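Local coordinates for protein cellulase (Xanthomonas axonopodis pv. citri, PDB 5HOS) that probably hydrolyses internal beta-1,4-glucosidic bonds of cellulose and related glucans, as an endo-beta-1,4-glucanase of glycoside hydrolase family 5, at residues L95-V100 with A143-S148; G241-A246 with V278-A283; K264-L269 with V297-S302; W304-W309 with N317-A322. All blocks are in the same frame, centred on the assembly; numbering follows the deposited sequence.

Interaction 1. Residues L95-V100 with A143-S148; sequences LIRQAV and AIAFKS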
loop_
_atom_site.group_PDB
_atom_site.type_symbol
_atom_site.label_atom_id
_atom_site.label_comp_id
_atom_site.label_asym_id
_atom_site.label_seq_id
_atom_site.Cartn_x
_atom_site.Cartn_y
_atom_site.Cartn_z
ATOM N N LEU A 95 16.017 10.460 2.364
ATOM C CA LEU A 95 14.926 10.294 3.338
ATOM C C LEU A 95 14.347 8.890 3.316
ATOM O O LEU A 95 14.103 8.314 4.361
ATOM C CB LEU A 95 13.813 11.326 3.139
ATOM C CG LEU A 95 14.206 12.719 3.616
ATOM C CD1 LEU A 95 13.352 13.785 2.941
ATOM C CD2 LEU A 95 14.114 12.812 5.132
ATOM N N ILE A 96 14.145 8.341 2.126
ATOM C CA ILE A 96 13.629 6.973 1.995
ATOM C C ILE A 96 14.678 5.987 2.513
ATOM O O ILE A 96 14.334 5.052 3.218
ATOM C CB ILE A 96 13.184 6.640 0.551
ATOM C CG1 ILE A 96 12.023 7.559 0.142
ATOM C CG2 ILE A 96 12.741 5.183 0.433
ATOM C CD1 ILE A 96 11.734 7.572 -1.348
ATOM N N ARG A 97 15.952 6.206 2.194
ATOM C CA ARG A 97 17.022 5.354 2.750
ATOM C C ARG A 97 17.049 5.373 4.279
ATOM O O ARG A 97 17.290 4.348 4.908
ATOM C CB ARG A 97 18.393 5.752 2.221
ATOM C CG ARG A 97 18.666 5.355 0.788
ATOM C CD ARG A 97 20.148 5.504 0.495
ATOM N NE ARG A 97 20.430 5.482 -0.935
ATOM C CZ ARG A 97 20.398 4.400 -1.711
ATOM N NH1 ARG A 97 20.080 3.204 -1.225
ATOM N NH2 ARG A 97 20.677 4.521 -3.002
ATOM N N GLN A 98 16.801 6.539 4.869
ATOM C CA GLN A 98 16.730 6.651 6.325
ATOM C C GLN A 98 15.528 5.889 6.894
ATOM O O GLN A 98 15.633 5.272 7.954
ATOM C CB GLN A 98 16.635 8.115 6.764
ATOM C CG GLN A 98 16.894 8.321 8.256
ATOM C CD GLN A 98 18.327 7.980 8.664
ATOM O OE1 GLN A 98 19.281 8.376 8.002
ATOM N NE2 GLN A 98 18.482 7.251 9.764
ATOM N N ALA A 99 14.385 5.985 6.215
ATOM C CA ALA A 99 13.182 5.254 6.602
ATOM C C ALA A 99 13.438 3.753 6.591
ATOM O O ALA A 99 13.094 3.067 7.545
ATOM C CB ALA A 99 12.008 5.600 5.690
ATOM N N VAL A 100 14.071 3.262 5.528
ATOM C CA VAL A 100 14.445 1.841 5.432
ATOM C C VAL A 100 15.401 1.444 6.566
ATOM O O VAL A 100 15.215 0.397 7.191
ATOM C CB VAL A 100 15.040 1.496 4.041
ATOM C CG1 VAL A 100 15.616 0.084 4.007
ATOM C CG2 VAL A 100 13.977 1.639 2.958
ATOM N N ALA A 143 14.437 0.539 -8.319
ATOM C CA ALA A 143 14.905 -0.839 -8.250
ATOM C C ALA A 143 16.419 -0.886 -8.070
ATOM O O ALA A 143 16.913 -1.684 -7.272
ATOM C CB ALA A 143 14.492 -1.624 -9.476
ATOM N N ILE A 144 17.141 -0.030 -8.798
ATOM C CA ILE A 144 18.599 0.045 -8.670
ATOM C C ILE A 144 18.992 0.514 -7.265
ATOM O O ILE A 144 19.868 -0.079 -6.647
ATOM C CB ILE A 144 19.237 0.931 -9.777
ATOM C CG1 ILE A 144 19.104 0.227 -11.139
ATOM C CG2 ILE A 144 20.710 1.216 -9.481
ATOM C CD1 ILE A 144 19.284 1.127 -12.348
ATOM N N ALA A 145 18.340 1.567 -6.774
ATOM C CA ALA A 145 18.666 2.137 -5.469
ATOM C C ALA A 145 18.503 1.150 -4.315
ATOM O O ALA A 145 19.282 1.191 -3.372
ATOM C CB ALA A 145 17.832 3.384 -5.201
ATOM N N PHE A 146 17.500 0.272 -4.405
ATOM C CA PHE A 146 17.200 -0.705 -3.357
ATOM C C PHE A 146 17.315 -2.134 -3.836
ATOM O O PHE A 146 16.640 -3.017 -3.301
ATOM C CB PHE A 146 15.816 -0.425 -2.785
ATOM C CG PHE A 146 15.740 0.899 -2.098
ATOM C CD1 PHE A 146 16.341 1.074 -0.851
ATOM C CD2 PHE A 146 15.124 1.979 -2.706
ATOM C CE1 PHE A 146 16.313 2.302 -0.221
ATOM C CE2 PHE A 146 15.089 3.209 -2.072
ATOM C CZ PHE A 146 15.684 3.365 -0.834
ATOM N N LYS A 147 18.212 -2.349 -4.801
ATOM C CA LYS A 147 18.331 -3.632 -5.523
ATOM C C LYS A 147 18.513 -4.812 -4.593
ATOM O O LYS A 147 19.536 -4.937 -3.921
ATOM C CB LYS A 147 19.488 -3.596 -6.528
ATOM C CG LYS A 147 19.618 -4.882 -7.354
ATOM C CD LYS A 147 20.685 -4.755 -8.431
ATOM C CE LYS A 147 21.021 -6.107 -9.034
ATOM N NZ LYS A 147 21.907 -5.952 -10.224
ATOM N N SER A 148 17.495 -5.657 -4.562
ATOM C CA SER A 148 17.509 -6.929 -3.858
ATOM C C SER A 148 17.716 -6.811 -2.342
ATOM O O SER A 148 18.132 -7.760 -1.693
ATOM C CB SER A 148 18.543 -7.874 -4.488
ATOM O OG SER A 148 18.282 -8.037 -5.860
#
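Arg97 and Phe146 mark the nearest backbone approach between a turn of helix 90-105 and the end of helix 132-145, and even here their CA atoms stay 8.6 Å apart, so side chains bridge the gap. Residues 95-100 are helical throughout. In the partner segment the helix ends with Ala145, and Phe146 is the first residue to leave helical backbone angles.

The ring of Phe146 reaches across with its far end. With chi1 at -64° its CG stands anti to the carbonyl carbon, and the ring extends toward helix 90-105. CZ meets CG2 of Ile96 at 3.7 Å, where the two side chains cross at about a right angle. The CE1 corner lies 4.0 Å from CG2 of Val100, one helical turn further on. Arg97 lays its CG against the same end of the ring, 3.9 Å from Phe146 CZ.

The two helices are successive outer helices of the (beta/alpha)8 barrel, and Phe146 also touches Val152 and Phe154 of strand 152-155, which places its ring between helix layer and barrel wall.

Toward the surface, Arg97 runs extended from CG to NE and then turns its guanidinium, whose plane is 46° from that of the phenyl ring. NH1 donates to Ala145 O at 3.0 Å, with the donor above the carbonyl plane and not on a lone pair. That carbonyl belongs to the last residue of helix 132-145, where the helix dipole would probably favour a positive group. Any cation-pi attraction between Arg97 and the Phe146 ring is weak at most, the separation being long.

Interaction 2. Residues G241-A246 with V278-A283; sequences GGCVSA and VTCNLA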
loop_
_atom_site.group_PDB
_atom_site.type_symbol
_atom_site.label_atom_id
_atom_site.label_comp_id
_atom_site.label_asym_id
_atom_site.label_seq_id
_atom_site.Cartn_x
_atom_site.Cartn_y
_atom_site.Cartn_z
ATOM N N GLY A 241 -16.239 6.477 9.653
ATOM C CA GLY A 241 -15.697 5.553 10.662
ATOM C C GLY A 241 -16.595 4.379 11.048
ATOM O O GLY A 241 -16.148 3.464 11.739
ATOM N N GLY A 242 -17.858 4.391 10.618
ATOM C CA GLY A 242 -18.774 3.282 10.882
ATOM C C GLY A 242 -18.598 2.114 9.926
ATOM O O GLY A 242 -18.121 2.287 8.807
ATOM N N CYS A 243 -18.999 0.923 10.370
ATOM C CA CYS A 243 -18.958 -0.280 9.526
ATOM C C CYS A 243 -20.368 -0.801 9.290
ATOM O O CYS A 243 -21.214 -0.744 10.176
ATOM C CB CYS A 243 -18.095 -1.362 10.168
ATOM S SG CYS A 243 -16.399 -0.803 10.452
ATOM N N VAL A 244 -20.596 -1.331 8.093
ATOM C CA VAL A 244 -21.937 -1.749 7.661
ATOM C C VAL A 244 -22.476 -2.906 8.515
ATOM O O VAL A 244 -23.649 -2.910 8.873
ATOM C CB VAL A 244 -21.941 -2.136 6.153
ATOM C CG1 VAL A 244 -23.278 -2.748 5.730
ATOM C CG2 VAL A 244 -21.610 -0.924 5.284
ATOM N N SER A 245 -21.613 -3.875 8.826
ATOM C CA SER A 245 -21.992 -5.064 9.581
ATOM C C SER A 245 -20.781 -5.711 10.228
ATOM O O SER A 245 -19.634 -5.378 9.908
ATOM C CB SER A 245 -22.674 -6.097 8.667
ATOM O OG SER A 245 -21.742 -6.990 8.067
ATOM N N ALA A 246 -21.062 -6.676 11.101
ATOM C CA ALA A 246 -20.033 -7.448 11.799
ATOM C C ALA A 246 -19.279 -8.415 10.896
ATOM O O ALA A 246 -18.260 -8.964 11.312
ATOM C CB ALA A 246 -20.657 -8.215 12.961
ATOM N N VAL A 278 -18.410 -0.971 18.174
ATOM C CA VAL A 278 -18.594 -2.384 18.511
ATOM C C VAL A 278 -18.702 -3.237 17.242
ATOM O O VAL A 278 -18.072 -4.295 17.146
ATOM C CB VAL A 278 -19.840 -2.602 19.412
ATOM C CG1 VAL A 278 -20.131 -4.086 19.593
ATOM C CG2 VAL A 278 -19.626 -1.953 20.777
ATOM N N THR A 279 -19.498 -2.772 16.281
ATOM C CA THR A 279 -19.666 -3.484 15.006
ATOM C C THR A 279 -18.366 -3.533 14.204
ATOM O O THR A 279 -18.003 -4.589 13.686
ATOM C CB THR A 279 -20.799 -2.862 14.162
ATOM O OG1 THR A 279 -21.990 -2.860 14.934
ATOM C CG2 THR A 279 -21.041 -3.660 12.875
ATOM N N CYS A 280 -17.667 -2.402 14.116
ATOM C CA CYS A 280 -16.362 -2.362 13.445
ATOM C C CYS A 280 -15.363 -3.342 14.067
ATOM O O CYS A 280 -14.620 -4.018 13.346
ATOM C CB CYS A 280 -15.781 -0.943 13.450
ATOM S SG CYS A 280 -16.508 0.200 12.246
ATOM N N ASN A 281 -15.354 -3.431 15.397
ATOM C CA ASN A 281 -14.449 -4.353 16.085
ATOM C C ASN A 281 -14.691 -5.812 15.702
ATOM O O ASN A 281 -13.741 -6.552 15.453
ATOM C CB ASN A 281 -14.518 -4.155 17.603
ATOM C CG ASN A 281 -13.930 -2.817 18.047
ATOM O OD1 ASN A 281 -13.223 -2.145 17.289
ATOM N ND2 ASN A 281 -14.224 -2.426 19.285
ATOM N N LEU A 282 -15.960 -6.215 15.632
ATOM C CA LEU A 282 -16.315 -7.558 15.154
ATOM C C LEU A 282 -15.889 -7.775 13.705
ATOM O O LEU A 282 -15.304 -8.811 13.378
ATOM C CB LEU A 282 -17.819 -7.814 15.281
ATOM C CG LEU A 282 -18.346 -7.967 16.712
ATOM C CD1 LEU A 282 -19.865 -7.874 16.738
ATOM C CD2 LEU A 282 -17.879 -9.280 17.334
ATOM N N ALA A 283 -16.183 -6.794 12.853
ATOM C CA ALA A 283 -15.803 -6.848 11.425
ATOM C C ALA A 283 -14.293 -6.938 11.223
ATOM O O ALA A 283 -13.812 -7.750 10.423
ATOM C CB ALA A 283 -16.358 -5.642 10.680
#
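A disulfide between Cys243 and Cys280 ties the long loop that follows strand 224-231 to the first turns of helix 278-293. The SG atoms of Cys243 and Cys280 are bonded at 2.1 Å with a chi3 of 104°, a right-handed bridge. Each sulfur, anti to its own carbonyl carbon, swings to the side of the backbone N to meet the other. The loop backbone runs close by the bridge, with Gly241 O 3.3 Å from SG of Cys280.

Beyond the bridge, contacts continue along the helix. Thr279 sets its methyl, not its hydroxyl, against the loop: CG2, anti to the backbone N, lies 3.4 Å from Ser245 C and close to Ala246 N. One turn on, the methyl of Ala283 meets Ser245 O, CB to O 3.4 Å. The hydroxyl of Ser245 serves the loop itself, with OG bonded to the backbone N of Thr247. Ala246 then abuts the helix, its CB 3.7 Å from CB of Leu282, while its carbonyl O receives a CA-H...O contact from Ala283 CA at 3.2 Å. Leu232 and Thr274 pack against the disulfide from neighbouring loops. The arrangement is a covalently pinned loop at the C-terminal rim of a (beta/alpha)8 barrel.

Interaction 3. Residues K264-L269 with V297-S302; sequences KKRGFL and VWMGWS. With SO4 (sulfate ion), chain B.
Four backbone hydrogen bonds join residues 267-269 to 297-302; the strand parts, 267-269 and 298-302, run parallel with their axes 15° apart. Gly267 N donates to Val297 O at 2.8 Å, and Gly267 O receives Met299 N nearly along the C=O axis. The ladder resumes with Leu269 N to Gly300 O and Ser302 N to Leu269 O, both 2.9 Å. Between Gly267 and Phe268 the register slips by one residue: a beta bulge.

On one side of the sheet, Phe268 turns its ring across the neighbouring strand. CG is anti to the backbone N (chi1 -161°), which brings one ring face over Gly300, whose CA makes a CH-pi contact 4.1 Å from the ring centroid. Met299 CE comes to the ring edge, 3.4 Å from Phe268 CD2, and Ser302 OG, itself bonded to Ala270 O, lies at the edge too. On the other side, Leu269 CB packs against Trp298 CZ3 at 3.9 Å and against Trp301 CB. Helix 278-293 closes over this side, with Met291 touching all three residues, and Trp298 NE1 is held by Thr257 OG1.

Further out, Met299 SD lies over one face of the Arg266 guanidinium. The edge of that group grips a sulfate, probably from the crystallisation liquor, by NH1 to O4 at 2.8 Å and a longer NH2 to O1 bond; Arg223, Lys28 and Tyr29 also bind the anion. NH2 is bonded to Tyr224 O as well, which helps fix the group. Strands 267-273 and 298-306, with helix 278-293 between them, form a beta-alpha-beta unit of the (beta/alpha)8 barrel.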
loop_
_atom_site.group_PDB
_atom_site.type_symbol
_atom_site.label_atom_id
_atom_site.label_comp_id
_atom_site.label_asym_id
_atom_site.label_seq_id
_atom_site.Cartn_x
_atom_site.Cartn_y
_atom_site.Cartn_z
ATOM N N LYS A 264 -4.048 -18.439 -9.266
ATOM C CA LYS A 264 -2.757 -18.825 -8.687
ATOM C C LYS A 264 -1.925 -17.600 -8.313
ATOM O O LYS A 264 -0.748 -17.508 -8.632
ATOM C CB LYS A 264 -2.003 -19.778 -9.626
ATOM C CG LYS A 264 -2.858 -20.957 -10.076
ATOM C CD LYS A 264 -2.036 -22.195 -10.409
ATOM C CE LYS A 264 -2.926 -23.334 -10.891
ATOM N NZ LYS A 264 -3.848 -23.832 -9.828
ATOM N N LYS A 265 -2.575 -16.656 -7.639
ATOM C CA LYS A 265 -1.943 -15.419 -7.220
ATOM C C LYS A 265 -2.106 -15.220 -5.716
ATOM O O LYS A 265 -2.898 -15.912 -5.061
ATOM C CB LYS A 265 -2.533 -14.254 -8.005
ATOM C CG LYS A 265 -1.970 -14.163 -9.422
ATOM C CD LYS A 265 -2.846 -13.300 -10.295
ATOM C CE LYS A 265 -2.162 -12.858 -11.580
ATOM N NZ LYS A 265 -1.425 -13.908 -12.323
ATOM N N ARG A 266 -1.311 -14.302 -5.175
ATOM C CA ARG A 266 -1.341 -13.977 -3.758
ATOM C C ARG A 266 -1.809 -12.542 -3.617
ATOM O O ARG A 266 -1.665 -11.759 -4.548
ATOM C CB ARG A 266 0.037 -14.133 -3.144
ATOM C CG ARG A 266 0.640 -15.521 -3.328
ATOM C CD ARG A 266 1.952 -15.610 -2.589
ATOM N NE ARG A 266 2.961 -14.720 -3.173
ATOM C CZ ARG A 266 4.037 -14.246 -2.538
ATOM N NH1 ARG A 266 4.290 -14.546 -1.262
ATOM N NH2 ARG A 266 4.881 -13.449 -3.190
ATOM N N GLY A 267 -2.347 -12.222 -2.446
ATOM C CA GLY A 267 -2.931 -10.913 -2.152
ATOM C C GLY A 267 -2.259 -10.208 -0.978
ATOM O O GLY A 267 -1.806 -10.849 -0.014
ATOM N N PHE A 268 -2.195 -8.882 -1.068
ATOM C CA PHE A 268 -1.726 -8.020 0.028
ATOM C C PHE A 268 -2.773 -6.935 0.221
ATOM O O PHE A 268 -3.024 -6.147 -0.703
ATOM C CB PHE A 268 -0.368 -7.394 -0.302
ATOM C CG PHE A 268 0.385 -6.873 0.908
ATOM C CD1 PHE A 268 -0.063 -5.769 1.615
ATOM C CD2 PHE A 268 1.574 -7.466 1.306
ATOM C CE1 PHE A 268 0.645 -5.289 2.714
ATOM C CE2 PHE A 268 2.284 -6.996 2.402
ATOM C CZ PHE A 268 1.815 -5.910 3.111
ATOM N N LEU A 269 -3.372 -6.887 1.410
ATOM C CA LEU A 269 -4.376 -5.880 1.721
ATOM C C LEU A 269 -3.646 -4.637 2.254
ATOM O O LEU A 269 -3.493 -4.456 3.456
ATOM C CB LEU A 269 -5.416 -6.427 2.706
ATOM C CG LEU A 269 -6.708 -5.613 2.841
ATOM C CD1 LEU A 269 -7.530 -5.652 1.560
ATOM C CD2 LEU A 269 -7.537 -6.128 4.015
ATOM N N VAL A 297 -3.540 -17.832 -0.134
ATOM C CA VAL A 297 -3.515 -16.682 -1.045
ATOM C C VAL A 297 -3.166 -15.351 -0.368
ATOM O O VAL A 297 -2.483 -14.553 -0.969
ATOM C CB VAL A 297 -4.818 -16.556 -1.864
ATOM C CG1 VAL A 297 -5.043 -17.818 -2.688
ATOM C CG2 VAL A 297 -6.025 -16.271 -0.986
ATOM N N TRP A 298 -3.613 -15.116 0.863
ATOM C CA TRP A 298 -3.287 -13.864 1.556
ATOM C C TRP A 298 -1.884 -13.924 2.153
ATOM O O TRP A 298 -1.572 -14.843 2.913
ATOM C CB TRP A 298 -4.326 -13.531 2.621
ATOM C CG TRP A 298 -5.628 -13.086 2.026
ATOM C CD1 TRP A 298 -6.785 -13.810 1.948
ATOM C CD2 TRP A 298 -5.898 -11.825 1.398
ATOM N NE1 TRP A 298 -7.767 -13.069 1.328
ATOM C CE2 TRP A 298 -7.247 -11.854 0.969
ATOM C CE3 TRP A 298 -5.131 -10.675 1.153
ATOM C CZ2 TRP A 298 -7.852 -10.768 0.327
ATOM C CZ3 TRP A 298 -5.728 -9.597 0.504
ATOM C CH2 TRP A 298 -7.079 -9.653 0.097
ATOM N N MET A 299 -1.056 -12.948 1.773
ATOM C CA MET A 299 0.354 -12.866 2.154
ATOM C C MET A 299 0.645 -11.759 3.181
ATOM O O MET A 299 1.641 -11.813 3.887
ATOM C CB MET A 299 1.227 -12.684 0.889
ATOM C CG MET A 299 1.544 -11.235 0.411
ATOM S SD MET A 299 3.228 -11.459 -0.228
ATOM C CE MET A 299 3.500 -9.726 -0.422
ATOM N N GLY A 300 -0.202 -10.740 3.249
ATOM C CA GLY A 300 0.032 -9.648 4.167
ATOM C C GLY A 300 -1.049 -8.599 4.190
ATOM O O GLY A 300 -1.948 -8.582 3.342
ATOM N N TRP A 301 -0.963 -7.736 5.191
ATOM C CA TRP A 301 -1.850 -6.576 5.298
ATOM C C TRP A 301 -1.170 -5.413 5.981
ATOM O O TRP A 301 -0.194 -5.596 6.703
ATOM C CB TRP A 301 -3.157 -6.926 6.014
ATOM C CG TRP A 301 -3.056 -7.655 7.362
ATOM C CD1 TRP A 301 -3.292 -8.977 7.574
ATOM C CD2 TRP A 301 -2.781 -7.090 8.658
ATOM N NE1 TRP A 301 -3.156 -9.287 8.901
ATOM C CE2 TRP A 301 -2.848 -8.147 9.595
ATOM C CE3 TRP A 301 -2.473 -5.802 9.119
ATOM C CZ2 TRP A 301 -2.613 -7.959 10.968
ATOM C CZ3 TRP A 301 -2.245 -5.616 10.490
ATOM C CH2 TRP A 301 -2.322 -6.689 11.392
ATOM N N SER A 302 -1.691 -4.211 5.732
ATOM C CA SER A 302 -1.197 -3.003 6.377
ATOM C C SER A 302 -2.345 -2.015 6.569
ATOM O O SER A 302 -3.022 -1.619 5.615
ATOM C CB SER A 302 -0.004 -2.367 5.621
ATOM O OG SER A 302 -0.249 -2.190 4.231
HETATM S S SO4 B . 7.564 -13.065 -0.084
HETATM O O1 SO4 B . 7.640 -13.068 -1.568
HETATM O O2 SO4 B . 8.282 -14.250 0.438
HETATM O O3 SO4 B . 8.187 -11.839 0.441
HETATM O O4 SO4 B . 6.154 -13.159 0.341
#

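Interaction 4. Residues W304-W309 with N317-A322; sequences WAAGAW and NVQPDA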
loop_
_atom_site.group_PDB
_atom_site.type_symbol
_atom_site.label_atom_id
_atom_site.label_comp_id
_atom_site.label_asym_id
_atom_site.label_seq_id
_atom_site.Cartn_x
_atom_site.Cartn_y
_atom_site.Cartn_z
ATOM N N TRP A 304 -4.517 1.300 7.428
ATOM C CA TRP A 304 -4.498 2.733 7.140
ATOM C C TRP A 304 -5.240 3.422 8.295
ATOM O O TRP A 304 -6.442 3.201 8.444
ATOM C CB TRP A 304 -5.198 3.055 5.809
ATOM C CG TRP A 304 -5.110 4.516 5.497
ATOM C CD1 TRP A 304 -5.938 5.501 5.945
ATOM C CD2 TRP A 304 -4.102 5.166 4.716
ATOM N NE1 TRP A 304 -5.516 6.725 5.483
ATOM C CE2 TRP A 304 -4.387 6.551 4.732
ATOM C CE3 TRP A 304 -2.981 4.716 4.014
ATOM C CZ2 TRP A 304 -3.600 7.484 4.053
ATOM C CZ3 TRP A 304 -2.194 5.646 3.343
ATOM C CH2 TRP A 304 -2.504 7.017 3.372
ATOM N N ALA A 305 -4.585 4.245 9.117
ATOM C CA ALA A 305 -3.152 4.596 9.044
ATOM C C ALA A 305 -2.680 5.097 10.396
ATOM O O ALA A 305 -3.464 5.227 11.323
ATOM C CB ALA A 305 -2.919 5.676 7.999
ATOM N N ALA A 306 -1.380 5.362 10.488
ATOM C CA ALA A 306 -0.801 6.125 11.577
ATOM C C ALA A 306 0.092 7.212 10.960
ATOM O O ALA A 306 0.076 7.427 9.746
ATOM C CB ALA A 306 -0.027 5.209 12.513
ATOM N N GLY A 307 0.867 7.891 11.792
ATOM C CA GLY A 307 1.649 9.046 11.366
ATOM C C GLY A 307 1.355 10.182 12.318
ATOM O O GLY A 307 0.244 10.291 12.847
ATOM N N ALA A 308 2.352 11.033 12.523
ATOM C CA ALA A 308 2.312 12.038 13.585
ATOM C C ALA A 308 1.358 13.217 13.339
ATOM O O ALA A 308 1.014 13.925 14.292
ATOM C CB ALA A 308 3.723 12.555 13.861
ATOM N N TRP A 309 0.936 13.438 12.089
ATOM C CA TRP A 309 0.156 14.639 11.738
ATOM C C TRP A 309 -1.341 14.428 11.481
ATOM O O TRP A 309 -2.017 15.358 11.034
ATOM C CB TRP A 309 0.815 15.362 10.547
ATOM C CG TRP A 309 2.125 16.072 10.875
ATOM C CD1 TRP A 309 2.736 16.180 12.101
ATOM C CD2 TRP A 309 2.950 16.803 9.958
ATOM N NE1 TRP A 309 3.894 16.912 11.991
ATOM C CE2 TRP A 309 4.047 17.315 10.690
ATOM C CE3 TRP A 309 2.868 17.073 8.587
ATOM C CZ2 TRP A 309 5.063 18.073 10.091
ATOM C CZ3 TRP A 309 3.872 17.835 7.989
ATOM C CH2 TRP A 309 4.956 18.326 8.744
ATOM N N ASN A 317 -7.005 6.569 12.880
ATOM C CA ASN A 317 -5.658 6.889 13.359
ATOM C C ASN A 317 -5.231 5.980 14.504
ATOM O O ASN A 317 -5.866 5.972 15.556
ATOM C CB ASN A 317 -5.572 8.353 13.801
ATOM C CG ASN A 317 -4.155 8.773 14.163
ATOM O OD1 ASN A 317 -3.168 8.127 13.770
ATOM N ND2 ASN A 317 -4.042 9.853 14.924
ATOM N N VAL A 318 -4.144 5.229 14.307
ATOM C CA VAL A 318 -3.601 4.375 15.380
ATOM C C VAL A 318 -2.243 4.878 15.878
ATOM O O VAL A 318 -1.523 4.158 16.561
ATOM C CB VAL A 318 -3.567 2.872 15.006
ATOM C CG1 VAL A 318 -4.984 2.333 14.899
ATOM C CG2 VAL A 318 -2.791 2.610 13.723
ATOM N N GLN A 319 -1.912 6.127 15.557
ATOM C CA GLN A 319 -0.767 6.810 16.168
ATOM C C GLN A 319 -1.046 6.930 17.667
ATOM O O GLN A 319 -2.137 7.379 18.041
ATOM C CB GLN A 319 -0.604 8.222 15.587
ATOM C CG GLN A 319 0.658 8.958 16.017
ATOM C CD GLN A 319 1.904 8.444 15.322
ATOM O OE1 GLN A 319 1.848 7.498 14.536
ATOM N NE2 GLN A 319 3.035 9.075 15.595
ATOM N N PRO A 320 -0.073 6.545 18.526
ATOM C CA PRO A 320 -0.302 6.734 19.965
ATOM C C PRO A 320 -0.527 8.207 20.314
ATOM O O PRO A 320 -0.048 9.095 19.598
ATOM C CB PRO A 320 0.972 6.180 20.628
ATOM C CG PRO A 320 1.936 5.888 19.540
ATOM C CD PRO A 320 1.220 5.901 18.229
ATOM N N ASP A 321 -1.277 8.457 21.386
ATOM C CA ASP A 321 -1.591 9.831 21.805
ATOM C C ASP A 321 -0.376 10.520 22.462
ATOM O O ASP A 321 0.698 9.926 22.573
ATOM C CB ASP A 321 -2.848 9.864 22.705
ATOM C CG ASP A 321 -2.652 9.199 24.074
ATOM O OD1 ASP A 321 -1.512 8.985 24.529
ATOM O OD2 ASP A 321 -3.677 8.897 24.715
ATOM N N ALA A 322 -0.558 11.763 22.908
ATOM C CA ALA A 322 0.522 12.544 23.551
ATOM C C ALA A 322 1.166 11.894 24.789
ATOM O O ALA A 322 2.304 12.219 25.126
ATOM C CB ALA A 322 0.017 13.940 23.902
HETATM O O HOH W 1 -1.533 11.457 14.701
#
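The side-chain amide of Gln319 lies with one face against the backbone of Gly307, its CD 3.5 Å from Gly307 C. From that face Gly307 N donates to OE1 at 2.9 Å, 57° out of the carbonyl plane and therefore not on a lone pair. A bend at chi2 (75°) folds the amide back over the glycine, while NE2 sits beside CA and CB of Ala308. The amide of Asn317 is also approached from above its plane: OD1 accepts Gln319 N at 3.0 Å, closing an Asx turn. Its ND2 donates to a water at 3.0 Å, which in turn donates to Gly307 O. The Trp304 ring carries CB of Ala305 over one face.

Val318 N donates to Ala305 O at 3.1 Å, in the carbonyl plane, and CG2 of Val318 touches CB of Ala306 at 4.0 Å. The peptide between Trp304 and Ala305 is cis; a non-proline cis peptide after a tryptophan at this strand end recurs in family 5 glycoside hydrolases.

Ala306, at the end of strand 298-306, is backbone-bonded to Asn33 and Ser35 and touches Phe63 of helix 57-65, and Gln319 touches Glu59 of the same helix.

How the interactions relate
All four contacts belong to one (beta/alpha)8 barrel but to different layers of it. Interaction 3 is the core: two neighbouring strands share a backbone ladder, and aromatic side chains fill both sides. Interaction 4 follows on the same strand 298-306, where a single backbone bond is joined by side-chain amides and a water. Interactions 1 and 2 lie on opposite sides of the chain's centre, about 37 Å apart between centres. The first joins two outer helices through a phenyl ring and one arginine bond; the second, less buried, relies on a covalent bridge. Helix 278-293, pinned in interaction 2, also connects the two strands of interaction 3.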